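Local coordinates for protein FACT complex subunit SPT16 (Ashbya gossypii, PDB 6A8M) that probably acts within the FACT complex as a histone chaperone that reorganises nucleosomes during transcription, replication and repair, this chain being its N-terminal peptidase-like domain, at residues A[48-53]-A[138-143]; A[129-134]-A[162-167]; A[65-70]-A[119-124]; A[251-256]-A[294-299]; A[33-38]-A[133-138]. All blocks are in the same frame, centred on the assembly; numbering follows the deposited sequence.

Contact 1. Residues A[48-53]-A[138-143]; sequences KTTILH and DSYQGK
The Y140 ring meets helix 48-57 at its hydroxyl edge, where T50 OG1 lies close to the ring plane, while T49 CB approaches the same hydroxyl obliquely. The carboxylate of D138 is gripped from two sides: the backbone N-H groups of K48 and T49 come to the syn side and T49 OG1 to the anti side. This is a loop-to-helix junction in the N-terminal lobe: the connection from strand 131-134 to helix 143-158 crosses the first turn of helix 48-57 and supplies acceptors to its N-H groups. T49 N uses the syn lone pair of D138 OD2 at 2.7 Å. T49 OG1 donates to the same oxygen at 2.8 Å, and this second bond arrives 20° out of the carboxylate plane. K48 N reaches D138 OD1 at 3.2 Å. The anionic group thus sits at the positive end of the helix dipole, which would tend to stabilise its charge. An alanine at D138 is likely to leave two N-H groups of the first turn and the T49 hydroxyl without their acceptor. F35 of strand 32-37 covers T49 from the sheet side, and E60 is a second hydrogen-bond partner of T50 OG1. With CG anti to the carbonyl carbon (chi1 -60°), Y140 points its ring at the helix, and its OH donates to T50 OG1 at 2.7 Å.

Contact 2. Residues A[129-134]-A[162-167]; sequences GSAVGL and NGVDVS
V166 has CG1 anti to its own carbonyl carbon (chi1 -63°), which lays that methyl against G133 CA at 3.6 Å, and L134, with a similar chi1 of -59°, carries CD1 over G163 CA. The two strands are the parallel pair of a beta-alpha-beta crossover, 131-134 leading through helix 143-158 to 162-165, an edge strand of the sheet within this chain. Five backbone bonds zip them together, from N162 N to S130 O at one end to V166 N on L134 O at the other; the straightest, V132 N to N162 O, has an angle of 170° at the hydrogen. Both glycines fit tight places: a CB on G133 would collide with V166 CG1, and one on G163 with L134 CD1. A131 CB and V164 CG2 share one face at 4.1 Å; on the opposite face W152 of helix 143-158 packs on V132 and L134. D165 turns OD2 to the chain ahead and OD1 very close to the T136 hydroxyl, probably hydrogen-bonded. A leucine in place of D165 would probably leave the S167 N-H without its acceptor and let the start of helix 167-174 shift. In the Asx turn, S167 N meets D165 OD2 at 2.9 Å from above the carboxylate plane.

Contact 3. Residues A[65-70]-A[119-124]; sequences LIAVFK and EDLVER
L65 and L121 reach toward each other tip to tip, and this is the tightest point between the strand and the helix: L65 CD2 lies 3.5 Å from L121 CD2, closer than carbons usually pack. L121 holds CG anti to its backbone N (chi1 177°), which sends its two methyls down onto the sheet and divides them between neighbours. CD2 serves L65, while CD1 rests 3.8 Å from A67 CB and also stands in the plane of the F69 ring, at its edge, 4.0 Å from CZ. The small A67 leaves room for the leucine to settle between the two larger residues of the same strand face.

Further along, the packing gives way to a more open rim. The aliphatic part of R124 crosses F69 at about a right angle and lies over one ring face as a CH-pi contact, with CD 4.1 Å from the ring centroid. CG follows at 3.8 Å from CE2. The guanidinium is not stacked on the ring, the two planes being 46° apart; the bend at chi3 leads it on to a salt bridge with E103.

Helix 113-128 thus packs on the sheet over strands 64-68, 72-77 and 101-106, where V34 and I76 flank L65. W148 of helix 143-158 touches both L65 and L121, and W105 of strand 101-106 touches L121 and R124.

Contact 4. Residues A[251-256]-A[294-299]; sequences VNYLDW and RYKNYC
D255 and R294 lie side by side and point the same way, but their flat groups stand almost upright to each other, carboxylate and guanidinium planes 79° apart. Consistent with this, one pair carries the salt bridge, D255 OD2 to R294 NH2 at 3.1 Å. The setting is an antiparallel beta ladder in the M24 peptidase-like, pita-bread part of the chain: the short strand 254-256 lines the end of a hairpin whose type I' turn runs from Y295 to Y298. D255 and R294 form a hydrogen-bonded pair, and R294 N to D255 O is nearly straight, 175° at the hydrogen. W256 O sits over one face of the guanidinium without a hydrogen bond to it, and NH1 has a weak bond to Y46 instead.

On the other face of the ladder L254 crosses Y295 at about a right angle, CD1 being 3.9 Å from Y295 CD1. Y295, its CG anti to the backbone N (chi1 -176°), runs alongside the Y253 backbone and places CE1 at 3.9 Å from Y253 CB; its hydroxyl is bonded to the D250 backbone. K296 crosses Y253 obliquely, with CG 3.6 Å from Y253 CB. The ammonium stands above the Y253 ring too far off for more than a weak cation-pi attraction, and its firm partners are E247 and Y184.

Facing the turn, Y253 O accepts twice: from K296 N at 2.9 Å and from a water at 2.8 Å, the same water receiving N297 N.

Contact 5. Residues A[33-38]-A[133-138]; sequences LVFILG and GLATKD
V34 O accepts a hydrogen bond at 2.7 Å from a water that in turn accepts from A135 N, so that one solvent molecule joins the two segments where carbonyl and amide stand too far apart to bond directly. At the amide of the same V34 the link is direct: V34 N donates to G133 O at 3.0 Å, the donor nearly along the C=O axis. L33 CA adds a CA-H...O contact to the same oxygen. Strands 32-37 and 131-134 run parallel as neighbours in the mixed sheet of the N-terminal lobe, 131-134 one in from edge strand 162-165, and beyond L134 segment 133-138 peels away into a type I turn, A135 to D138, with the water at the fork. L33 folds its CD2 onto G133 CA at 3.6 Å, a place a CB would occupy, consistent with the 4.4 Å between L33 CA and G133 CA. On the opposite face L134 CD2 reaches V34, 3.3 Å from its O and 3.9 Å from its CB, and W148 packs against V34. F35, CG anti to its carbonyl carbon (chi1 -56°), sets its ring on the side away from V34 near L52, and A135 CB meets the edge 4.2 Å from F35 CD1.

Contacts 1, 2, 3 and 5 all belong to the N-terminal lobe, whereas contact 4 lies in the peptidase-like part, about 24 Å from contact 5 between centres. Contacts 1, 3 and 5 are buried; contact 2, at the sheet edge, and contact 4 are partly buried. Contacts 2 and 5 share strand 131-134 and bind it to its two neighbours, by a regular ladder toward the edge and by a short, water-assisted one toward the middle. Contacts 1 and 3 bring in helices instead: contact 1 is polar, contact 3 apolar throughout, its arginine meeting F69 by its methylenes and pairing its charge outside. D138 leads from contact 5 into contact 1. Contact 4 adds a salt bridge to a strand ladder.

Contact 1. Residues A[48-53]-A[138-143]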
# COMPACT_ATOMS: atom_id res chain seq x y z
N LYS A 48 -8.99 5.84 2.50
CA LYS A 48 -8.55 6.84 1.54
C LYS A 48 -8.23 8.16 2.22
O LYS A 48 -7.30 8.86 1.81
CB LYS A 48 -9.62 7.04 0.46
CG LYS A 48 -9.93 5.77 -0.30
CD LYS A 48 -8.72 5.25 -1.04
CE LYS A 48 -9.02 3.83 -1.61
NZ LYS A 48 -10.29 3.77 -2.40
N THR A 49 -8.99 8.52 3.25
CA THR A 49 -8.75 9.81 3.89
C THR A 49 -7.44 9.79 4.66
O THR A 49 -6.69 10.77 4.62
CB THR A 49 -9.92 10.16 4.81
OG1 THR A 49 -11.11 10.21 4.02
CG2 THR A 49 -9.69 11.51 5.43
N THR A 50 -7.14 8.67 5.31
CA THR A 50 -5.85 8.53 5.98
C THR A 50 -4.71 8.55 4.98
O THR A 50 -3.68 9.20 5.22
CB THR A 50 -5.82 7.23 6.79
OG1 THR A 50 -6.84 7.27 7.79
CG2 THR A 50 -4.43 7.02 7.45
N ILE A 51 -4.87 7.85 3.85
CA ILE A 51 -3.84 7.91 2.81
C ILE A 51 -3.65 9.35 2.36
O ILE A 51 -2.52 9.84 2.24
CB ILE A 51 -4.22 6.99 1.64
CG1 ILE A 51 -4.23 5.53 2.09
CG2 ILE A 51 -3.24 7.15 0.48
CD1 ILE A 51 -4.86 4.59 1.06
N LEU A 52 -4.76 10.07 2.12
CA LEU A 52 -4.67 11.45 1.68
C LEU A 52 -3.88 12.29 2.68
O LEU A 52 -3.02 13.09 2.29
CB LEU A 52 -6.08 12.02 1.47
CG LEU A 52 -6.11 13.49 1.01
CD1 LEU A 52 -5.60 13.65 -0.42
CD2 LEU A 52 -7.54 13.93 1.13
N HIS A 53 -4.12 12.10 3.99
CA HIS A 53 -3.35 12.83 4.99
C HIS A 53 -1.87 12.49 4.90
O HIS A 53 -1.02 13.38 4.93
CB HIS A 53 -3.85 12.54 6.40
CG HIS A 53 -5.11 13.27 6.74
ND1 HIS A 53 -5.38 13.74 8.00
CD2 HIS A 53 -6.17 13.61 5.98
CE1 HIS A 53 -6.55 14.34 8.01
NE2 HIS A 53 -7.06 14.26 6.79
N ASP A 138 -15.03 5.17 3.48
CA ASP A 138 -14.29 5.33 4.73
C ASP A 138 -15.21 5.38 5.94
O ASP A 138 -16.36 5.83 5.87
CB ASP A 138 -13.46 6.61 4.71
CG ASP A 138 -12.27 6.54 3.76
OD1 ASP A 138 -12.13 5.57 3.00
OD2 ASP A 138 -11.47 7.49 3.80
N SER A 139 -14.68 4.94 7.08
CA SER A 139 -15.46 4.95 8.31
C SER A 139 -14.55 5.34 9.46
O SER A 139 -13.47 4.75 9.63
CB SER A 139 -16.10 3.58 8.58
OG SER A 139 -16.73 3.56 9.85
N TYR A 140 -14.98 6.34 10.24
CA TYR A 140 -14.28 6.77 11.44
C TYR A 140 -15.28 6.98 12.57
O TYR A 140 -16.47 7.19 12.34
CB TYR A 140 -13.47 8.06 11.21
CG TYR A 140 -12.40 7.97 10.14
CD1 TYR A 140 -12.68 8.27 8.81
CD2 TYR A 140 -11.10 7.58 10.47
CE1 TYR A 140 -11.70 8.19 7.82
CE2 TYR A 140 -10.11 7.51 9.49
CZ TYR A 140 -10.41 7.81 8.17
OH TYR A 140 -9.43 7.73 7.23
N GLN A 141 -14.78 6.91 13.81
CA GLN A 141 -15.59 7.13 14.99
C GLN A 141 -15.33 8.51 15.57
O GLN A 141 -14.43 9.24 15.14
CB GLN A 141 -15.29 6.07 16.06
CG GLN A 141 -15.33 4.65 15.56
CD GLN A 141 -16.74 4.18 15.25
OE1 GLN A 141 -17.70 4.63 15.87
NE2 GLN A 141 -16.86 3.26 14.29
N GLY A 142 -16.13 8.87 16.56
CA GLY A 142 -15.85 10.06 17.34
C GLY A 142 -16.91 11.13 17.16
O GLY A 142 -17.68 11.15 16.19
N LYS A 143 -16.94 12.04 18.13
CA LYS A 143 -17.93 13.12 18.17
C LYS A 143 -17.83 14.01 16.94
O LYS A 143 -18.85 14.43 16.37
CB LYS A 143 -17.72 13.92 19.47
CG LYS A 143 -18.85 14.80 19.90
CD LYS A 143 -18.55 15.50 21.23
CE LYS A 143 -18.44 14.54 22.42
NZ LYS A 143 -19.71 13.96 22.90

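Contact 2. Residues A[129-134]-A[162-167]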
# COMPACT_ATOMS: atom_id res chain seq x y z
N GLY A 129 -21.21 23.59 -6.26
CA GLY A 129 -21.95 22.69 -7.14
C GLY A 129 -22.59 21.56 -6.37
O GLY A 129 -22.37 21.37 -5.17
N SER A 130 -23.41 20.79 -7.10
CA SER A 130 -24.18 19.74 -6.46
C SER A 130 -23.40 18.44 -6.33
O SER A 130 -23.70 17.64 -5.44
CB SER A 130 -25.49 19.50 -7.21
OG SER A 130 -25.26 19.22 -8.58
N ALA A 131 -22.42 18.21 -7.20
CA ALA A 131 -21.59 17.02 -7.12
C ALA A 131 -20.42 17.28 -6.18
O ALA A 131 -19.61 18.19 -6.43
CB ALA A 131 -21.08 16.61 -8.51
N VAL A 132 -20.31 16.46 -5.14
CA VAL A 132 -19.28 16.60 -4.11
C VAL A 132 -18.46 15.32 -4.07
O VAL A 132 -19.03 14.24 -3.88
CB VAL A 132 -19.91 16.88 -2.73
CG1 VAL A 132 -18.85 17.34 -1.75
CG2 VAL A 132 -21.03 17.90 -2.86
N GLY A 133 -17.14 15.44 -4.21
CA GLY A 133 -16.27 14.28 -4.18
C GLY A 133 -16.02 13.85 -2.74
O GLY A 133 -15.67 14.68 -1.89
N LEU A 134 -16.21 12.57 -2.47
CA LEU A 134 -16.13 12.03 -1.13
C LEU A 134 -15.39 10.69 -1.16
O LEU A 134 -15.38 10.00 -2.18
CB LEU A 134 -17.52 11.80 -0.52
CG LEU A 134 -18.45 13.00 -0.40
CD1 LEU A 134 -19.79 12.51 0.07
CD2 LEU A 134 -17.86 13.98 0.59
N ASN A 162 -25.20 15.34 -4.65
CA ASN A 162 -24.88 13.94 -4.88
C ASN A 162 -23.41 13.72 -4.52
O ASN A 162 -22.52 14.36 -5.09
CB ASN A 162 -25.16 13.51 -6.33
CG ASN A 162 -24.55 14.44 -7.37
OD1 ASN A 162 -24.98 15.59 -7.52
ND2 ASN A 162 -23.60 13.92 -8.14
N GLY A 163 -23.18 12.83 -3.56
CA GLY A 163 -21.83 12.41 -3.25
C GLY A 163 -21.26 11.53 -4.35
O GLY A 163 -21.93 10.66 -4.90
N VAL A 164 -19.99 11.78 -4.68
CA VAL A 164 -19.34 11.13 -5.80
C VAL A 164 -18.08 10.47 -5.26
O VAL A 164 -17.21 11.16 -4.73
CB VAL A 164 -18.99 12.13 -6.91
CG1 VAL A 164 -18.09 11.49 -7.93
CG2 VAL A 164 -20.29 12.67 -7.57
N ASP A 165 -17.98 9.15 -5.39
CA ASP A 165 -16.77 8.50 -4.88
C ASP A 165 -15.57 8.87 -5.75
O ASP A 165 -15.66 8.92 -6.98
CB ASP A 165 -16.89 6.99 -4.84
CG ASP A 165 -15.73 6.36 -4.12
OD1 ASP A 165 -15.74 6.37 -2.87
OD2 ASP A 165 -14.79 5.92 -4.81
N VAL A 166 -14.43 9.13 -5.11
CA VAL A 166 -13.28 9.60 -5.87
C VAL A 166 -12.11 8.62 -5.77
O VAL A 166 -10.96 9.00 -5.97
CB VAL A 166 -12.86 11.02 -5.41
CG1 VAL A 166 -13.96 12.02 -5.68
CG2 VAL A 166 -12.49 11.03 -3.91
N SER A 167 -12.39 7.33 -5.52
CA SER A 167 -11.29 6.37 -5.38
C SER A 167 -10.43 6.29 -6.63
O SER A 167 -9.20 6.28 -6.55
CB SER A 167 -11.83 4.98 -5.03
OG SER A 167 -12.18 4.91 -3.66

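Contact 3. Residues A[65-70]-A[119-124]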
# COMPACT_ATOMS: atom_id res chain seq x y z
N LEU A 65 -11.07 18.04 9.21
CA LEU A 65 -11.76 18.08 7.93
C LEU A 65 -10.92 18.87 6.94
O LEU A 65 -10.40 19.94 7.26
CB LEU A 65 -13.15 18.70 8.09
CG LEU A 65 -14.03 18.74 6.84
CD1 LEU A 65 -15.50 18.77 7.26
CD2 LEU A 65 -13.71 19.94 5.98
N ILE A 66 -10.82 18.36 5.72
CA ILE A 66 -10.17 19.05 4.62
C ILE A 66 -11.15 19.09 3.46
O ILE A 66 -11.62 18.05 3.01
CB ILE A 66 -8.87 18.34 4.19
CG1 ILE A 66 -7.92 18.18 5.39
CG2 ILE A 66 -8.23 19.07 2.99
CD1 ILE A 66 -6.67 17.31 5.08
N ALA A 67 -11.43 20.29 2.96
CA ALA A 67 -12.27 20.45 1.78
C ALA A 67 -11.50 21.21 0.73
O ALA A 67 -10.77 22.15 1.05
CB ALA A 67 -13.57 21.17 2.11
N VAL A 68 -11.66 20.81 -0.53
CA VAL A 68 -10.86 21.36 -1.63
C VAL A 68 -11.79 21.95 -2.68
O VAL A 68 -12.82 21.35 -3.01
CB VAL A 68 -9.95 20.29 -2.28
CG1 VAL A 68 -9.01 20.97 -3.24
CG2 VAL A 68 -9.15 19.49 -1.20
N PHE A 69 -11.42 23.12 -3.20
CA PHE A 69 -12.18 23.85 -4.20
C PHE A 69 -11.23 24.37 -5.27
O PHE A 69 -10.00 24.35 -5.09
CB PHE A 69 -12.94 25.04 -3.58
CG PHE A 69 -13.74 24.69 -2.37
CD1 PHE A 69 -13.15 24.66 -1.11
CD2 PHE A 69 -15.09 24.40 -2.47
CE1 PHE A 69 -13.89 24.32 0.01
CE2 PHE A 69 -15.83 24.07 -1.37
CZ PHE A 69 -15.24 24.03 -0.13
N LYS A 70 -11.78 24.88 -6.38
CA LYS A 70 -10.94 25.53 -7.38
C LYS A 70 -10.09 26.63 -6.78
O LYS A 70 -8.88 26.74 -7.06
CB LYS A 70 -11.78 26.10 -8.52
CG LYS A 70 -10.96 27.00 -9.48
CD LYS A 70 -11.75 27.53 -10.67
CE LYS A 70 -10.85 28.52 -11.45
NZ LYS A 70 -11.38 29.02 -12.75
N GLU A 119 -21.68 23.85 9.11
CA GLU A 119 -22.75 24.51 8.37
C GLU A 119 -22.18 25.54 7.40
O GLU A 119 -22.59 25.60 6.24
CB GLU A 119 -23.74 25.15 9.35
CG GLU A 119 -24.58 24.11 10.09
CD GLU A 119 -25.27 24.65 11.34
OE1 GLU A 119 -25.00 25.80 11.74
OE2 GLU A 119 -26.09 23.90 11.91
N ASP A 120 -21.23 26.37 7.88
CA ASP A 120 -20.49 27.29 7.00
C ASP A 120 -19.89 26.56 5.81
O ASP A 120 -19.98 27.02 4.67
CB ASP A 120 -19.36 27.98 7.77
CG ASP A 120 -19.85 28.90 8.84
OD1 ASP A 120 -21.07 29.16 8.92
OD2 ASP A 120 -18.97 29.37 9.62
N LEU A 121 -19.24 25.42 6.07
CA LEU A 121 -18.58 24.70 4.98
C LEU A 121 -19.59 24.17 3.97
O LEU A 121 -19.36 24.25 2.76
CB LEU A 121 -17.73 23.57 5.55
CG LEU A 121 -17.09 22.75 4.42
CD1 LEU A 121 -15.97 23.54 3.75
CD2 LEU A 121 -16.64 21.44 4.91
N VAL A 122 -20.73 23.65 4.45
CA VAL A 122 -21.79 23.21 3.54
C VAL A 122 -22.25 24.36 2.63
O VAL A 122 -22.56 24.14 1.45
CB VAL A 122 -22.96 22.60 4.35
CG1 VAL A 122 -24.27 22.85 3.66
CG2 VAL A 122 -22.71 21.10 4.52
N GLU A 123 -22.28 25.59 3.15
CA GLU A 123 -22.63 26.73 2.29
C GLU A 123 -21.63 26.87 1.14
O GLU A 123 -22.02 27.06 -0.02
CB GLU A 123 -22.70 28.02 3.11
CG GLU A 123 -23.81 28.07 4.16
CD GLU A 123 -25.20 27.87 3.58
OE1 GLU A 123 -25.72 28.80 2.93
OE2 GLU A 123 -25.78 26.78 3.80
N ARG A 124 -20.34 26.78 1.45
CA ARG A 124 -19.35 26.87 0.38
C ARG A 124 -19.46 25.70 -0.59
O ARG A 124 -19.31 25.88 -1.80
CB ARG A 124 -17.95 26.98 0.98
CG ARG A 124 -16.90 27.49 0.01
CD ARG A 124 -15.57 27.77 0.68
NE ARG A 124 -15.70 28.68 1.82
CZ ARG A 124 -14.68 29.36 2.34
NH1 ARG A 124 -13.46 29.23 1.81
NH2 ARG A 124 -14.87 30.16 3.38

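Contact 4. Residues A[251-256]-A[294-299]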
# COMPACT_ATOMS: atom_id res chain seq x y z
N VAL A 251 13.83 4.70 13.42
CA VAL A 251 13.19 3.43 13.77
C VAL A 251 11.71 3.62 14.06
O VAL A 251 10.92 2.67 13.92
CB VAL A 251 13.89 2.76 14.97
CG1 VAL A 251 15.34 2.37 14.65
CG2 VAL A 251 13.81 3.67 16.19
N ASN A 252 11.31 4.82 14.49
CA ASN A 252 9.93 5.08 14.87
C ASN A 252 8.97 5.10 13.69
O ASN A 252 7.76 5.08 13.90
CB ASN A 252 9.82 6.42 15.61
CG ASN A 252 10.39 6.36 17.01
OD1 ASN A 252 10.47 5.29 17.62
ND2 ASN A 252 10.79 7.52 17.53
N TYR A 253 9.48 5.14 12.45
CA TYR A 253 8.62 5.15 11.28
C TYR A 253 8.62 3.82 10.52
O TYR A 253 8.14 3.78 9.38
CB TYR A 253 9.04 6.27 10.33
CG TYR A 253 8.82 7.65 10.89
CD1 TYR A 253 7.58 8.27 10.79
CD2 TYR A 253 9.85 8.34 11.49
CE1 TYR A 253 7.38 9.55 11.28
CE2 TYR A 253 9.67 9.62 12.00
CZ TYR A 253 8.43 10.21 11.90
OH TYR A 253 8.24 11.48 12.40
N LEU A 254 9.19 2.77 11.09
CA LEU A 254 9.15 1.44 10.49
C LEU A 254 8.03 0.62 11.15
O LEU A 254 7.92 0.61 12.38
CB LEU A 254 10.50 0.73 10.65
CG LEU A 254 10.68 -0.49 9.76
CD1 LEU A 254 11.15 -0.05 8.38
CD2 LEU A 254 11.65 -1.48 10.39
N ASP A 255 7.21 -0.04 10.33
CA ASP A 255 6.13 -0.87 10.85
C ASP A 255 5.85 -2.00 9.84
O ASP A 255 6.41 -2.03 8.75
CB ASP A 255 4.87 -0.01 11.10
CG ASP A 255 3.86 -0.66 12.05
OD1 ASP A 255 4.11 -1.77 12.56
OD2 ASP A 255 2.81 -0.03 12.28
N TRP A 256 4.98 -2.92 10.22
CA TRP A 256 4.50 -3.91 9.26
C TRP A 256 3.43 -3.32 8.36
O TRP A 256 2.58 -2.54 8.81
CB TRP A 256 3.91 -5.13 9.98
CG TRP A 256 4.92 -5.99 10.65
CD1 TRP A 256 5.12 -6.13 12.00
CD2 TRP A 256 5.89 -6.83 10.01
NE1 TRP A 256 6.14 -7.02 12.23
CE2 TRP A 256 6.64 -7.45 11.03
CE3 TRP A 256 6.19 -7.12 8.68
CZ2 TRP A 256 7.67 -8.35 10.76
CZ3 TRP A 256 7.22 -8.00 8.41
CH2 TRP A 256 7.94 -8.62 9.45
N ARG A 294 6.32 -1.15 6.12
CA ARG A 294 6.08 0.24 5.80
C ARG A 294 7.21 1.07 6.38
O ARG A 294 7.63 0.86 7.53
CB ARG A 294 4.73 0.77 6.35
CG ARG A 294 3.48 0.03 5.88
CD ARG A 294 2.20 0.85 6.21
NE ARG A 294 2.18 1.29 7.60
CZ ARG A 294 1.45 0.76 8.58
NH1 ARG A 294 0.63 -0.26 8.33
NH2 ARG A 294 1.53 1.25 9.81
N TYR A 295 7.73 2.00 5.59
CA TYR A 295 8.63 3.02 6.13
C TYR A 295 8.08 4.38 5.79
O TYR A 295 7.90 4.70 4.60
CB TYR A 295 10.05 2.89 5.60
CG TYR A 295 10.92 3.90 6.27
CD1 TYR A 295 11.20 3.81 7.62
CD2 TYR A 295 11.44 4.96 5.56
CE1 TYR A 295 12.00 4.76 8.25
CE2 TYR A 295 12.24 5.91 6.17
CZ TYR A 295 12.51 5.81 7.52
OH TYR A 295 13.31 6.75 8.14
N LYS A 296 7.86 5.20 6.81
CA LYS A 296 7.17 6.49 6.66
C LYS A 296 5.93 6.33 5.77
O LYS A 296 5.66 7.16 4.89
CB LYS A 296 8.10 7.56 6.12
CG LYS A 296 9.17 7.93 7.14
CD LYS A 296 10.04 9.10 6.67
CE LYS A 296 9.38 10.44 6.94
NZ LYS A 296 10.41 11.55 6.97
N ASN A 297 5.19 5.26 6.04
CA ASN A 297 3.89 4.88 5.47
C ASN A 297 4.00 4.28 4.07
O ASN A 297 2.96 3.88 3.52
CB ASN A 297 2.88 6.04 5.46
CG ASN A 297 2.71 6.69 6.84
OD1 ASN A 297 2.89 7.90 7.00
ND2 ASN A 297 2.41 5.88 7.82
N TYR A 298 5.20 4.16 3.49
CA TYR A 298 5.34 3.59 2.14
C TYR A 298 5.53 2.07 2.24
O TYR A 298 6.49 1.60 2.84
CB TYR A 298 6.50 4.28 1.40
CG TYR A 298 6.01 5.64 1.00
CD1 TYR A 298 6.16 6.74 1.87
CD2 TYR A 298 5.34 5.83 -0.19
CE1 TYR A 298 5.62 7.98 1.52
CE2 TYR A 298 4.84 7.09 -0.55
CZ TYR A 298 4.97 8.13 0.32
OH TYR A 298 4.41 9.33 -0.03
N CYS A 299 4.60 1.32 1.62
CA CYS A 299 4.56 -0.14 1.68
C CYS A 299 5.50 -0.79 0.67
O CYS A 299 5.67 -0.32 -0.46
CB CYS A 299 3.16 -0.65 1.40
SG CYS A 299 1.93 -0.07 2.58
O HOH W 1 5.56 3.42 8.33

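Contact 5. Residues A[33-38]-A[133-138]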
# COMPACT_ATOMS: atom_id res chain seq x y z
N LEU A 33 -14.37 18.82 -3.04
CA LEU A 33 -14.03 17.59 -2.34
C LEU A 33 -14.18 17.84 -0.85
O LEU A 33 -13.83 18.93 -0.38
CB LEU A 33 -12.60 17.15 -2.62
CG LEU A 33 -12.18 16.99 -4.08
CD1 LEU A 33 -10.74 16.55 -4.17
CD2 LEU A 33 -13.12 15.98 -4.77
N VAL A 34 -14.68 16.85 -0.11
CA VAL A 34 -14.69 16.91 1.36
C VAL A 34 -14.19 15.59 1.93
O VAL A 34 -14.74 14.53 1.62
CB VAL A 34 -16.08 17.23 1.93
CG1 VAL A 34 -15.99 17.35 3.44
CG2 VAL A 34 -16.66 18.54 1.31
N PHE A 35 -13.16 15.66 2.79
CA PHE A 35 -12.59 14.50 3.47
C PHE A 35 -12.63 14.75 4.97
O PHE A 35 -12.17 15.81 5.43
CB PHE A 35 -11.15 14.24 3.01
CG PHE A 35 -11.03 14.06 1.53
CD1 PHE A 35 -11.30 12.83 0.96
CD2 PHE A 35 -10.66 15.11 0.71
CE1 PHE A 35 -11.20 12.64 -0.41
CE2 PHE A 35 -10.57 14.94 -0.67
CZ PHE A 35 -10.84 13.70 -1.23
N ILE A 36 -13.14 13.79 5.73
CA ILE A 36 -13.34 13.97 7.17
C ILE A 36 -12.65 12.82 7.89
O ILE A 36 -13.04 11.66 7.71
CB ILE A 36 -14.82 14.03 7.56
CG1 ILE A 36 -15.63 14.86 6.55
CG2 ILE A 36 -14.97 14.60 8.97
CD1 ILE A 36 -16.18 14.03 5.40
N LEU A 37 -11.67 13.14 8.72
CA LEU A 37 -10.97 12.14 9.49
C LEU A 37 -11.46 12.25 10.93
O LEU A 37 -11.36 13.32 11.54
CB LEU A 37 -9.45 12.34 9.40
CG LEU A 37 -8.67 11.01 9.38
CD1 LEU A 37 -7.31 11.22 8.80
CD2 LEU A 37 -8.59 10.37 10.78
N GLY A 38 -12.00 11.16 11.47
CA GLY A 38 -12.42 11.20 12.85
C GLY A 38 -11.30 10.75 13.78
O GLY A 38 -10.17 11.20 13.65
N GLY A 133 -17.14 15.44 -4.21
CA GLY A 133 -16.27 14.28 -4.18
C GLY A 133 -16.02 13.85 -2.74
O GLY A 133 -15.67 14.68 -1.89
N LEU A 134 -16.21 12.57 -2.47
CA LEU A 134 -16.13 12.03 -1.13
C LEU A 134 -15.39 10.69 -1.16
O LEU A 134 -15.38 10.00 -2.18
CB LEU A 134 -17.52 11.80 -0.52
CG LEU A 134 -18.45 13.00 -0.40
CD1 LEU A 134 -19.79 12.51 0.07
CD2 LEU A 134 -17.86 13.98 0.59
N ALA A 135 -14.77 10.35 -0.02
CA ALA A 135 -14.26 8.99 0.20
C ALA A 135 -15.41 8.17 0.78
O ALA A 135 -15.59 8.09 2.00
CB ALA A 135 -13.03 9.02 1.10
N THR A 136 -16.22 7.59 -0.11
CA THR A 136 -17.55 7.12 0.30
C THR A 136 -17.48 5.87 1.16
O THR A 136 -18.42 5.62 1.93
CB THR A 136 -18.44 6.87 -0.93
OG1 THR A 136 -17.83 5.93 -1.82
CG2 THR A 136 -18.68 8.17 -1.70
N LYS A 137 -16.39 5.12 1.09
CA LYS A 137 -16.29 3.86 1.83
C LYS A 137 -15.58 4.00 3.17
O LYS A 137 -15.53 3.03 3.93
CB LYS A 137 -15.57 2.81 0.98
CG LYS A 137 -16.17 2.67 -0.41
CD LYS A 137 -17.65 2.38 -0.34
CE LYS A 137 -18.29 2.43 -1.72
NZ LYS A 137 -17.44 1.72 -2.72
N ASP A 138 -15.03 5.17 3.48
CA ASP A 138 -14.29 5.33 4.73
C ASP A 138 -15.21 5.38 5.94
O ASP A 138 -16.36 5.83 5.87
CB ASP A 138 -13.46 6.61 4.71
CG ASP A 138 -12.27 6.54 3.76
OD1 ASP A 138 -12.13 5.57 3.00
OD2 ASP A 138 -11.47 7.49 3.80
O HOH W 2 -15.28 12.00 2.38